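Local coordinates for viral structural protein 4 (Bombyx mori cytoplasmic polyhedrosis virus, PDB 6TZ0) that binds GTP and accompanies the viral RNA-dependent RNA polymerase, probably assisting transcription of the double-stranded RNA genome, at residues 11-16 and 162-167; 18-23 and 200-205; 221-226 and 246-251; 229-234 and 316-321. All blocks are in the same frame, centred on the assembly; numbering follows the deposited sequence.

Interaction 1: 11-16 and 162-167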
# COMPACT_ATOMS: atom_id res chain seq x y z
N LYS B 11 23.23 -40.48 13.74
CA LYS B 11 24.33 -39.65 14.24
C LYS B 11 23.81 -38.36 14.88
O LYS B 11 24.39 -37.87 15.86
CB LYS B 11 25.28 -39.35 13.09
CG LYS B 11 26.60 -38.74 13.49
CD LYS B 11 27.41 -39.73 14.30
CE LYS B 11 27.78 -40.94 13.46
NZ LYS B 11 28.75 -40.60 12.38
N LEU B 12 22.72 -37.82 14.34
CA LEU B 12 22.07 -36.65 14.93
C LEU B 12 21.53 -36.97 16.32
O LEU B 12 21.59 -36.13 17.22
CB LEU B 12 20.93 -36.18 14.02
CG LEU B 12 20.08 -35.01 14.53
CD1 LEU B 12 20.89 -33.74 14.63
CD2 LEU B 12 18.85 -34.83 13.67
N TYR B 13 20.99 -38.17 16.51
CA TYR B 13 20.54 -38.56 17.84
C TYR B 13 21.72 -38.89 18.75
O TYR B 13 21.61 -38.71 19.96
CB TYR B 13 19.58 -39.74 17.74
CG TYR B 13 18.22 -39.36 17.23
CD1 TYR B 13 17.25 -38.88 18.09
CD2 TYR B 13 17.91 -39.46 15.88
CE1 TYR B 13 16.00 -38.52 17.62
CE2 TYR B 13 16.66 -39.10 15.41
CZ TYR B 13 15.72 -38.64 16.29
OH TYR B 13 14.48 -38.28 15.83
N GLU B 14 22.84 -39.35 18.19
CA GLU B 14 24.03 -39.57 19.00
C GLU B 14 24.59 -38.26 19.52
O GLU B 14 25.23 -38.22 20.58
CB GLU B 14 25.11 -40.30 18.20
CG GLU B 14 24.77 -41.73 17.84
CD GLU B 14 25.93 -42.44 17.19
OE1 GLU B 14 26.94 -41.78 16.89
OE2 GLU B 14 25.83 -43.67 16.98
N GLU B 15 24.38 -37.18 18.77
CA GLU B 15 24.78 -35.84 19.22
C GLU B 15 24.04 -35.43 20.49
O GLU B 15 24.63 -34.81 21.38
CB GLU B 15 24.51 -34.85 18.09
CG GLU B 15 24.83 -33.42 18.40
CD GLU B 15 24.49 -32.51 17.24
OE1 GLU B 15 24.03 -33.03 16.20
OE2 GLU B 15 24.68 -31.28 17.36
N TYR B 16 22.76 -35.78 20.60
CA TYR B 16 21.95 -35.44 21.76
C TYR B 16 22.22 -36.32 22.98
O TYR B 16 21.60 -36.10 24.02
CB TYR B 16 20.47 -35.54 21.38
CG TYR B 16 19.98 -34.40 20.54
CD1 TYR B 16 20.52 -33.14 20.68
CD2 TYR B 16 19.04 -34.59 19.55
CE1 TYR B 16 20.10 -32.08 19.90
CE2 TYR B 16 18.61 -33.54 18.75
CZ TYR B 16 19.15 -32.29 18.94
OH TYR B 16 18.74 -31.23 18.16
N GLU B 162 16.02 -26.17 18.61
CA GLU B 162 15.89 -25.47 17.34
C GLU B 162 16.66 -26.19 16.23
O GLU B 162 16.19 -26.25 15.08
CB GLU B 162 16.37 -24.03 17.48
CG GLU B 162 16.22 -23.19 16.23
CD GLU B 162 16.67 -21.75 16.43
OE1 GLU B 162 17.06 -21.40 17.56
OE2 GLU B 162 16.64 -20.98 15.45
N LYS B 163 17.83 -26.73 16.56
CA LYS B 163 18.61 -27.54 15.62
C LYS B 163 17.86 -28.80 15.21
O LYS B 163 18.02 -29.28 14.08
CB LYS B 163 19.96 -27.88 16.26
CG LYS B 163 20.92 -28.72 15.44
CD LYS B 163 21.43 -27.98 14.23
CE LYS B 163 22.63 -28.69 13.64
NZ LYS B 163 22.31 -30.05 13.14
N TYR B 164 17.03 -29.34 16.10
CA TYR B 164 16.18 -30.47 15.73
C TYR B 164 15.06 -30.03 14.80
O TYR B 164 14.73 -30.73 13.84
CB TYR B 164 15.60 -31.12 16.98
CG TYR B 164 14.89 -32.44 16.75
CD1 TYR B 164 15.60 -33.63 16.72
CD2 TYR B 164 13.52 -32.48 16.53
CE1 TYR B 164 14.96 -34.82 16.50
CE2 TYR B 164 12.88 -33.67 16.30
CZ TYR B 164 13.60 -34.83 16.29
OH TYR B 164 12.93 -36.02 16.07
N GLN B 165 14.45 -28.87 15.07
CA GLN B 165 13.30 -28.42 14.30
C GLN B 165 13.69 -27.93 12.92
O GLN B 165 12.85 -27.94 12.01
CB GLN B 165 12.56 -27.31 15.05
CG GLN B 165 11.77 -27.78 16.24
CD GLN B 165 11.17 -26.63 17.02
OE1 GLN B 165 11.36 -25.47 16.67
NE2 GLN B 165 10.46 -26.95 18.09
N SER B 166 14.93 -27.49 12.74
CA SER B 166 15.38 -27.11 11.41
C SER B 166 15.57 -28.32 10.50
O SER B 166 15.52 -28.17 9.28
CB SER B 166 16.68 -26.33 11.49
OG SER B 166 17.73 -27.17 11.94
N LEU B 167 15.77 -29.50 11.07
CA LEU B 167 16.05 -30.70 10.31
C LEU B 167 14.82 -31.57 10.10
O LEU B 167 14.95 -32.65 9.52
CB LEU B 167 17.13 -31.51 11.02
CG LEU B 167 18.48 -30.79 11.07
CD1 LEU B 167 19.45 -31.53 11.94
CD2 LEU B 167 19.03 -30.64 9.67
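Tyr13 and Tyr164 meet through their hydroxyls, and around this polar link two short helices, 10-15 and 162-166, lie against each other. Tyr164 OH gives its proton to Tyr13 OH at 2.8 Å. The Tyr13 hydroxyl arrives at the edge of the Tyr164 ring, near its plane, and the carbons behind it follow, with Tyr13 CZ 3.9 Å from Tyr164 CE1. CG of Tyr164 lies anti to the backbone N (chi1 -170°), which carries the ring across to the first helix. Further along the same ring, Tyr16 crosses at about a right angle and brings its CE2 to 3.6 Å from Tyr164 CD1. Beside the tyrosines, both methyls of Leu12, CD1 and CD2, touch a single methyl, Leu167 CD1, each at 3.8 Å. At the periphery, Glu15 OE1 and Lys163 NZ stay 4.6 Å apart, opposite charges near each other but not paired.

The second shell fixes the hydroxyls. Tyr13 OH is also hydrogen-bonded to Ile4 O, Tyr16 OH to Asp161 OD2 just ahead of the second helix, and Phe159 sets its ring against both Tyr164 and Tyr16. On another side of helix 162-166, Glu162, Gln165 and Ser166 pack on the chain of the RNA-dependent RNA polymerase.

Chemically, the contact illustrates how tyrosines serve in a partly buried helix pair: ring carbons fill the apolar interface, while a relay from Tyr164 through Tyr13 to the Ile4 carbonyl, with a weak bond between Ile4 N and Tyr164 OH beside it, satisfies both hydroxyls and ties in the N-terminal residues.

Interaction 2: 18-23 and 200-205; sequences LYLRPH and SYFKRP
Phe202 meets residues of 18-23 at nearly every step of its side chain. Its CB lies 3.4 Å from Tyr19 O, and the same carbonyl oxygen stands at the ring edge, close to CD1. With CG placed anti to the carbonyl carbon (chi1 -69°), the ring is directed to Leu18, whose CB and CD2 lie over one face. The methyl is the centred one: Leu18 CD2 stands 3.8 Å from the centroid of the Phe202 ring, 13° off the normal, a CH-pi contact. At the outer part of the ring, Phe202 CE1 touches Leu20 CD2 at 3.8 Å, while CZ is still within reach of Leu18 CD2.

The backbone beneath belongs to the short connection from helix 196-201 into strand 204-208, one of a parallel pair with strand 226-230. Here a lone beta bridge pairs Leu20 with Phe202, the two chain directions being roughly perpendicular. Its firm bond runs from Lys203 N to Tyr19 O at 2.7 Å; the companion from Arg21 N to Tyr201 O is weak.

Two cations reach past the bridge to carbonyls. Lys203 runs extended over CB of Tyr19 and then bends at its last torsion, which lets NZ make a weak bond to Leu20 O at 2.8 Å. Arg21 goes the other way: Ser200 O sits over a face of its guanidinium, and NH2 makes a bent, weak bond to Phe202 O at 2.8 Å, with a further weak one to Arg199 O. The Tyr19 hydroxyl, pointing elsewhere, bonds to Phe250 O.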
# COMPACT_ATOMS: atom_id res chain seq x y z
N LEU B 18 21.98 -39.80 22.77
CA LEU B 18 20.98 -40.85 22.63
C LEU B 18 21.52 -41.93 21.70
O LEU B 18 21.88 -41.64 20.56
CB LEU B 18 19.67 -40.29 22.08
CG LEU B 18 18.62 -39.59 22.94
CD1 LEU B 18 19.09 -38.30 23.51
CD2 LEU B 18 17.46 -39.31 22.05
N TYR B 19 21.58 -43.16 22.19
CA TYR B 19 22.11 -44.29 21.45
C TYR B 19 21.03 -45.34 21.28
O TYR B 19 20.30 -45.64 22.23
CB TYR B 19 23.30 -44.89 22.18
CG TYR B 19 24.53 -44.02 22.15
CD1 TYR B 19 24.73 -43.13 21.12
CD2 TYR B 19 25.44 -44.03 23.17
CE1 TYR B 19 25.84 -42.33 21.09
CE2 TYR B 19 26.56 -43.23 23.14
CZ TYR B 19 26.75 -42.37 22.09
OH TYR B 19 27.84 -41.55 22.03
N LEU B 20 20.92 -45.89 20.08
CA LEU B 20 19.91 -46.90 19.81
C LEU B 20 20.19 -48.18 20.59
O LEU B 20 21.33 -48.64 20.67
CB LEU B 20 19.82 -47.21 18.32
CG LEU B 20 19.13 -46.20 17.40
CD1 LEU B 20 19.28 -46.62 15.96
CD2 LEU B 20 17.67 -46.09 17.76
N ARG B 21 19.14 -48.73 21.16
CA ARG B 21 19.22 -50.00 21.85
C ARG B 21 19.35 -51.11 20.81
O ARG B 21 18.64 -51.08 19.81
CB ARG B 21 17.98 -50.16 22.72
CG ARG B 21 17.98 -51.33 23.66
CD ARG B 21 16.81 -51.25 24.61
NE ARG B 21 16.96 -50.13 25.52
CZ ARG B 21 16.02 -49.73 26.36
NH1 ARG B 21 14.85 -50.37 26.41
NH2 ARG B 21 16.23 -48.69 27.16
N PRO B 22 20.25 -52.08 21.00
CA PRO B 22 20.56 -53.02 19.91
C PRO B 22 19.43 -54.00 19.64
O PRO B 22 18.52 -54.20 20.44
CB PRO B 22 21.80 -53.75 20.42
CG PRO B 22 21.71 -53.65 21.89
CD PRO B 22 21.11 -52.31 22.17
N HIS B 23 19.50 -54.60 18.46
CA HIS B 23 18.43 -55.45 17.96
C HIS B 23 18.81 -56.92 18.05
O HIS B 23 18.93 -57.48 19.15
CB HIS B 23 18.09 -55.08 16.51
CG HIS B 23 17.71 -53.65 16.32
ND1 HIS B 23 16.49 -53.15 16.72
CD2 HIS B 23 18.39 -52.60 15.79
CE1 HIS B 23 16.43 -51.86 16.44
NE2 HIS B 23 17.57 -51.50 15.87
N SER B 200 12.28 -46.08 26.23
CA SER B 200 11.93 -47.32 25.55
C SER B 200 12.78 -47.58 24.31
O SER B 200 13.07 -48.74 24.00
CB SER B 200 10.45 -47.31 25.18
OG SER B 200 10.19 -46.31 24.22
N TYR B 201 13.18 -46.54 23.59
CA TYR B 201 13.87 -46.70 22.32
C TYR B 201 15.38 -46.57 22.41
O TYR B 201 16.09 -47.16 21.60
CB TYR B 201 13.35 -45.68 21.31
CG TYR B 201 11.98 -45.99 20.76
CD1 TYR B 201 11.53 -47.29 20.65
CD2 TYR B 201 11.11 -44.97 20.42
CE1 TYR B 201 10.28 -47.56 20.16
CE2 TYR B 201 9.86 -45.23 19.94
CZ TYR B 201 9.44 -46.53 19.82
OH TYR B 201 8.18 -46.80 19.34
N PHE B 202 15.89 -45.81 23.38
CA PHE B 202 17.30 -45.50 23.44
C PHE B 202 17.92 -46.08 24.70
O PHE B 202 17.23 -46.52 25.62
CB PHE B 202 17.52 -43.98 23.39
CG PHE B 202 17.19 -43.37 22.06
CD1 PHE B 202 18.10 -43.41 21.03
CD2 PHE B 202 15.96 -42.78 21.85
CE1 PHE B 202 17.80 -42.86 19.81
CE2 PHE B 202 15.66 -42.22 20.62
CZ PHE B 202 16.58 -42.27 19.61
N LYS B 203 19.25 -46.09 24.73
CA LYS B 203 19.97 -46.44 25.95
C LYS B 203 19.85 -45.31 26.97
O LYS B 203 19.97 -44.14 26.63
CB LYS B 203 21.44 -46.69 25.65
CG LYS B 203 21.73 -47.92 24.83
CD LYS B 203 23.22 -48.06 24.64
CE LYS B 203 23.58 -49.40 24.05
NZ LYS B 203 23.11 -49.53 22.66
N ARG B 204 19.61 -45.68 28.21
CA ARG B 204 19.51 -44.68 29.27
C ARG B 204 20.90 -44.36 29.81
O ARG B 204 21.64 -45.27 30.17
CB ARG B 204 18.60 -45.18 30.40
CG ARG B 204 18.44 -44.18 31.54
CD ARG B 204 17.62 -42.98 31.10
NE ARG B 204 17.58 -41.91 32.11
CZ ARG B 204 16.65 -41.80 33.05
NH1 ARG B 204 15.68 -42.70 33.14
NH2 ARG B 204 16.70 -40.80 33.92
N PRO B 205 21.29 -43.09 29.85
CA PRO B 205 22.64 -42.75 30.30
C PRO B 205 22.85 -42.95 31.79
O PRO B 205 21.91 -42.89 32.59
CB PRO B 205 22.77 -41.26 29.94
CG PRO B 205 21.79 -41.05 28.88
CD PRO B 205 20.64 -41.94 29.20

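Interaction 3: 221-226 and 246-251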
# COMPACT_ATOMS: atom_id res chain seq x y z
N LEU B 221 24.40 -52.67 35.77
CA LEU B 221 24.64 -52.09 34.46
C LEU B 221 25.02 -53.18 33.47
O LEU B 221 25.64 -54.18 33.82
CB LEU B 221 25.73 -51.03 34.53
CG LEU B 221 25.39 -49.84 35.42
CD1 LEU B 221 26.52 -48.85 35.45
CD2 LEU B 221 24.11 -49.17 34.99
N SER B 222 24.63 -52.97 32.21
CA SER B 222 24.87 -53.91 31.13
C SER B 222 25.16 -53.12 29.88
O SER B 222 24.74 -51.96 29.77
CB SER B 222 23.65 -54.83 30.94
OG SER B 222 22.51 -54.08 30.56
N PRO B 223 25.92 -53.69 28.92
CA PRO B 223 26.22 -52.93 27.70
C PRO B 223 25.00 -52.66 26.84
O PRO B 223 24.94 -51.60 26.20
CB PRO B 223 27.21 -53.84 26.96
CG PRO B 223 27.76 -54.73 27.98
CD PRO B 223 26.66 -54.95 28.97
N MET B 224 24.04 -53.56 26.83
CA MET B 224 22.89 -53.49 25.93
C MET B 224 21.78 -52.60 26.45
O MET B 224 20.72 -52.55 25.84
CB MET B 224 22.35 -54.89 25.68
CG MET B 224 23.29 -55.80 24.92
SD MET B 224 24.64 -56.40 25.95
CE MET B 224 25.32 -57.69 24.91
N THR B 225 21.98 -51.92 27.56
CA THR B 225 20.91 -51.13 28.14
C THR B 225 21.32 -49.70 28.45
O THR B 225 20.53 -48.77 28.28
CB THR B 225 20.40 -51.85 29.41
OG1 THR B 225 20.00 -53.18 29.06
CG2 THR B 225 19.22 -51.14 30.04
N ARG B 226 22.56 -49.48 28.89
CA ARG B 226 22.97 -48.19 29.41
C ARG B 226 24.14 -47.64 28.60
O ARG B 226 24.96 -48.39 28.07
CB ARG B 226 23.37 -48.31 30.88
CG ARG B 226 22.30 -48.91 31.77
CD ARG B 226 21.09 -48.02 31.92
NE ARG B 226 21.34 -46.80 32.67
CZ ARG B 226 21.18 -46.69 33.99
NH1 ARG B 226 20.80 -47.75 34.69
NH2 ARG B 226 21.41 -45.54 34.60
N GLY B 246 34.85 -51.57 29.24
CA GLY B 246 35.33 -51.77 27.89
C GLY B 246 34.23 -52.01 26.87
O GLY B 246 34.32 -51.53 25.74
N GLU B 247 33.20 -52.75 27.25
CA GLU B 247 32.13 -53.04 26.31
C GLU B 247 31.06 -51.96 26.26
O GLU B 247 30.09 -52.12 25.51
CB GLU B 247 31.45 -54.37 26.66
CG GLU B 247 32.31 -55.60 26.42
CD GLU B 247 31.55 -56.88 26.70
OE1 GLU B 247 30.40 -56.80 27.17
OE2 GLU B 247 32.11 -57.97 26.44
N TYR B 248 31.20 -50.89 27.02
CA TYR B 248 30.14 -49.89 27.03
C TYR B 248 30.47 -48.80 26.02
O TYR B 248 31.61 -48.66 25.58
CB TYR B 248 29.94 -49.26 28.41
CG TYR B 248 29.42 -50.17 29.53
CD1 TYR B 248 29.15 -51.51 29.32
CD2 TYR B 248 29.12 -49.65 30.76
CE1 TYR B 248 28.68 -52.31 30.33
CE2 TYR B 248 28.63 -50.45 31.78
CZ TYR B 248 28.41 -51.77 31.55
OH TYR B 248 27.93 -52.59 32.54
N VAL B 249 29.46 -48.03 25.66
CA VAL B 249 29.62 -46.91 24.75
C VAL B 249 29.51 -45.62 25.55
O VAL B 249 28.69 -45.51 26.47
CB VAL B 249 28.60 -47.00 23.59
CG1 VAL B 249 27.16 -47.00 24.09
CG2 VAL B 249 28.83 -45.91 22.57
N PHE B 250 30.41 -44.68 25.27
CA PHE B 250 30.48 -43.44 26.03
C PHE B 250 29.85 -42.33 25.21
O PHE B 250 30.11 -42.21 24.01
CB PHE B 250 31.91 -43.02 26.39
CG PHE B 250 32.64 -43.91 27.38
CD1 PHE B 250 32.12 -45.11 27.83
CD2 PHE B 250 33.83 -43.48 27.94
CE1 PHE B 250 32.79 -45.89 28.74
CE2 PHE B 250 34.50 -44.24 28.86
CZ PHE B 250 33.98 -45.45 29.26
N ILE B 251 29.02 -41.51 25.84
CA ILE B 251 28.46 -40.37 25.13
C ILE B 251 29.50 -39.26 25.10
O ILE B 251 30.32 -39.11 26.01
CB ILE B 251 27.12 -39.91 25.76
CG1 ILE B 251 27.30 -39.31 27.14
CG2 ILE B 251 26.19 -41.09 25.94
CD1 ILE B 251 26.02 -38.74 27.65
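Tyr248 and Pro223 bury more of their surface here than any other pair, and the whole contact is organised around a proline ring packed against a tyrosine ring. The pyrrolidine ring crosses the aromatic one at a slant, with Pro223 CG 3.5 Å from Tyr248 CE1 and CB close to CD1. The backbone ahead of the proline also follows the ring: Pro223 N lies 3.4 Å from Tyr248 CE1, and Ser222 O stands over one face. Setting chi1 at -66° places CG of Tyr248 anti to its carbonyl carbon and sends the ring along residues 221-223, so that the hydroxyl ends beside Leu221, 3.4 Å from Leu221 CB and 3.1 Å from Leu221 O.

Glu247 closes the other end. Its extended chain runs past the proline, with OE1 3.5 Å from Pro223 CG and the aliphatic CB also near that carbon.

The 221-226 loop has its own brace, a hydrogen bond from Thr225 OG1 to Ser222 OG, and the guanidinium of Arg226 carries Leu221 CD2 over one face while its NE bonds to Arg204 O. Tyr245 and Pro216 pack against Tyr248 from elsewhere in the chain.

With the ring carbons of a proline packed against an aromatic ring, the joint between these two surface loops is largely apolar, and the fit of the rings probably matters much to how they meet.

Interaction 4: 229-234 and 316-321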
# COMPACT_ATOMS: atom_id res chain seq x y z
N PHE B 229 28.11 -41.56 30.67
CA PHE B 229 28.52 -40.16 30.68
C PHE B 229 29.67 -40.00 31.66
O PHE B 229 29.47 -39.97 32.87
CB PHE B 229 27.34 -39.27 31.02
CG PHE B 229 27.70 -37.83 31.21
CD1 PHE B 229 28.32 -37.12 30.20
CD2 PHE B 229 27.35 -37.17 32.36
CE1 PHE B 229 28.64 -35.80 30.37
CE2 PHE B 229 27.66 -35.84 32.53
CZ PHE B 229 28.30 -35.16 31.53
N ASN B 230 30.88 -39.88 31.12
CA ASN B 230 32.09 -39.74 31.92
C ASN B 230 32.20 -38.31 32.43
O ASN B 230 32.44 -37.38 31.65
CB ASN B 230 33.31 -40.12 31.08
CG ASN B 230 34.58 -40.24 31.89
OD1 ASN B 230 34.59 -40.07 33.10
ND2 ASN B 230 35.67 -40.53 31.20
N ASN B 231 32.03 -38.12 33.73
CA ASN B 231 32.15 -36.82 34.37
C ASN B 231 33.06 -36.95 35.59
O ASN B 231 32.82 -36.38 36.65
CB ASN B 231 30.78 -36.29 34.76
CG ASN B 231 30.78 -34.80 35.03
OD1 ASN B 231 31.80 -34.13 34.95
ND2 ASN B 231 29.61 -34.27 35.38
N THR B 232 34.12 -37.73 35.45
CA THR B 232 35.05 -37.98 36.54
C THR B 232 36.28 -37.08 36.49
O THR B 232 37.04 -37.06 37.46
CB THR B 232 35.49 -39.44 36.52
OG1 THR B 232 36.16 -39.71 35.29
CG2 THR B 232 34.29 -40.34 36.62
N GLY B 233 36.48 -36.34 35.41
CA GLY B 233 37.68 -35.56 35.25
C GLY B 233 38.88 -36.36 34.81
O GLY B 233 40.00 -35.86 34.86
N ARG B 234 38.67 -37.60 34.36
CA ARG B 234 39.74 -38.49 33.95
C ARG B 234 39.51 -38.92 32.51
O ARG B 234 38.45 -38.69 31.94
CB ARG B 234 39.83 -39.69 34.90
CG ARG B 234 40.13 -39.29 36.33
CD ARG B 234 40.17 -40.45 37.30
NE ARG B 234 41.32 -41.32 37.06
CZ ARG B 234 41.55 -42.44 37.72
NH1 ARG B 234 40.72 -42.83 38.68
NH2 ARG B 234 42.62 -43.17 37.45
N ILE B 316 32.82 -27.62 36.76
CA ILE B 316 32.87 -27.68 35.30
C ILE B 316 32.61 -29.11 34.86
O ILE B 316 33.30 -30.03 35.30
CB ILE B 316 34.23 -27.21 34.73
CG1 ILE B 316 34.46 -25.74 34.99
CG2 ILE B 316 34.28 -27.40 33.23
CD1 ILE B 316 35.84 -25.29 34.61
N SER B 317 31.63 -29.29 33.99
CA SER B 317 31.32 -30.58 33.40
C SER B 317 31.28 -30.45 31.88
O SER B 317 31.04 -29.36 31.36
CB SER B 317 29.96 -31.09 33.90
OG SER B 317 29.97 -31.26 35.30
N PRO B 318 31.55 -31.53 31.15
CA PRO B 318 31.34 -31.50 29.70
C PRO B 318 29.86 -31.43 29.37
O PRO B 318 29.02 -32.06 30.01
CB PRO B 318 31.95 -32.82 29.23
CG PRO B 318 32.89 -33.20 30.29
CD PRO B 318 32.28 -32.74 31.56
N HIS B 319 29.54 -30.63 28.35
CA HIS B 319 28.15 -30.38 28.00
C HIS B 319 28.08 -30.25 26.49
O HIS B 319 29.10 -30.09 25.82
CB HIS B 319 27.63 -29.13 28.71
CG HIS B 319 26.15 -28.96 28.63
ND1 HIS B 319 25.27 -29.69 29.40
CD2 HIS B 319 25.38 -28.17 27.84
CE1 HIS B 319 24.04 -29.34 29.11
NE2 HIS B 319 24.08 -28.43 28.16
N LYS B 320 26.88 -30.35 25.94
CA LYS B 320 26.68 -30.23 24.50
C LYS B 320 26.93 -28.79 24.04
O LYS B 320 26.60 -27.83 24.74
CB LYS B 320 25.26 -30.66 24.14
CG LYS B 320 24.98 -30.68 22.68
CD LYS B 320 23.59 -31.10 22.37
CE LYS B 320 23.38 -31.05 20.89
NZ LYS B 320 23.42 -29.66 20.39
N MET B 321 27.53 -28.65 22.86
CA MET B 321 27.74 -27.34 22.27
C MET B 321 26.43 -26.70 21.83
O MET B 321 25.53 -27.36 21.31
CB MET B 321 28.68 -27.41 21.08
CG MET B 321 30.14 -27.43 21.45
SD MET B 321 31.16 -27.28 19.98
CE MET B 321 32.79 -27.31 20.71
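A side-chain hydrogen bond from Asn231 to Ser317, flanked by Pro318, marks this small surface contact, in which the end of strand 226-230 meets strand 313-319 at the margin of the four-stranded antiparallel sheet. Asn231 ND2 donates to Ser317 OG at 3.0 Å, with an N-H...O angle of 155°. The hydroxyl lies close to the amide plane, only 10° out of it, which suits an amide N-H. CG of Asn231 is anti to the backbone N (chi1 -162°), an arrangement that turns the amide toward the other sheet. The same ND2 is also hydrogen-bonded to Glu207 OE2, so two partners hold the amide in its orientation.

Beside this bond, Pro318 offers apolar and carbonyl surface. Its CD packs 3.7 Å from Asn231 OD1, and its O approaches the edge of the Phe229 ring, 3.5 Å from CZ.

The turn that follows is organised by Asn230. Its OD1 takes a hydrogen bond from Thr232 OG1 in the carbonyl plane, at 2.7 Å, and a weak one from Thr232 N that closes an Asx turn; Asn230 ND2 bonds to Asp236 OD1 of helix 236-242.

Backbone bonds of Ser317 and His319 go to Leu257 and Gly255 in or beside strand 255-261, and those of Phe229 go to strand 204-208. The arrangement is that of two separate sheets, a parallel pair and an antiparallel four, touching mainly through side chains at a strand that is outermost within this chain.

Interactions 1 and 2 are partly buried, whereas interactions 3 and 4 lie at the surface. The N-terminal segment threads the first two: Tyr13 O probably hydrogen-bonds to Leu18 N, and Tyr13 also packs on Phe202. Interactions 2 and 3 are the closest, centres about 10 Å apart, and Lys203 CE packs on Pro223 O between them. Interactions 2 and 4 reach neighbouring strands of the parallel pair; Ile251 on Phe229 joins 3 to 4, and Tyr16 on Lys320 joins 1 to 4. The chemistry shifts accordingly, from tyrosines between helices, through a backbone bridge and proline-aromatic packing between loops, to an amide-hydroxyl bond between sheets.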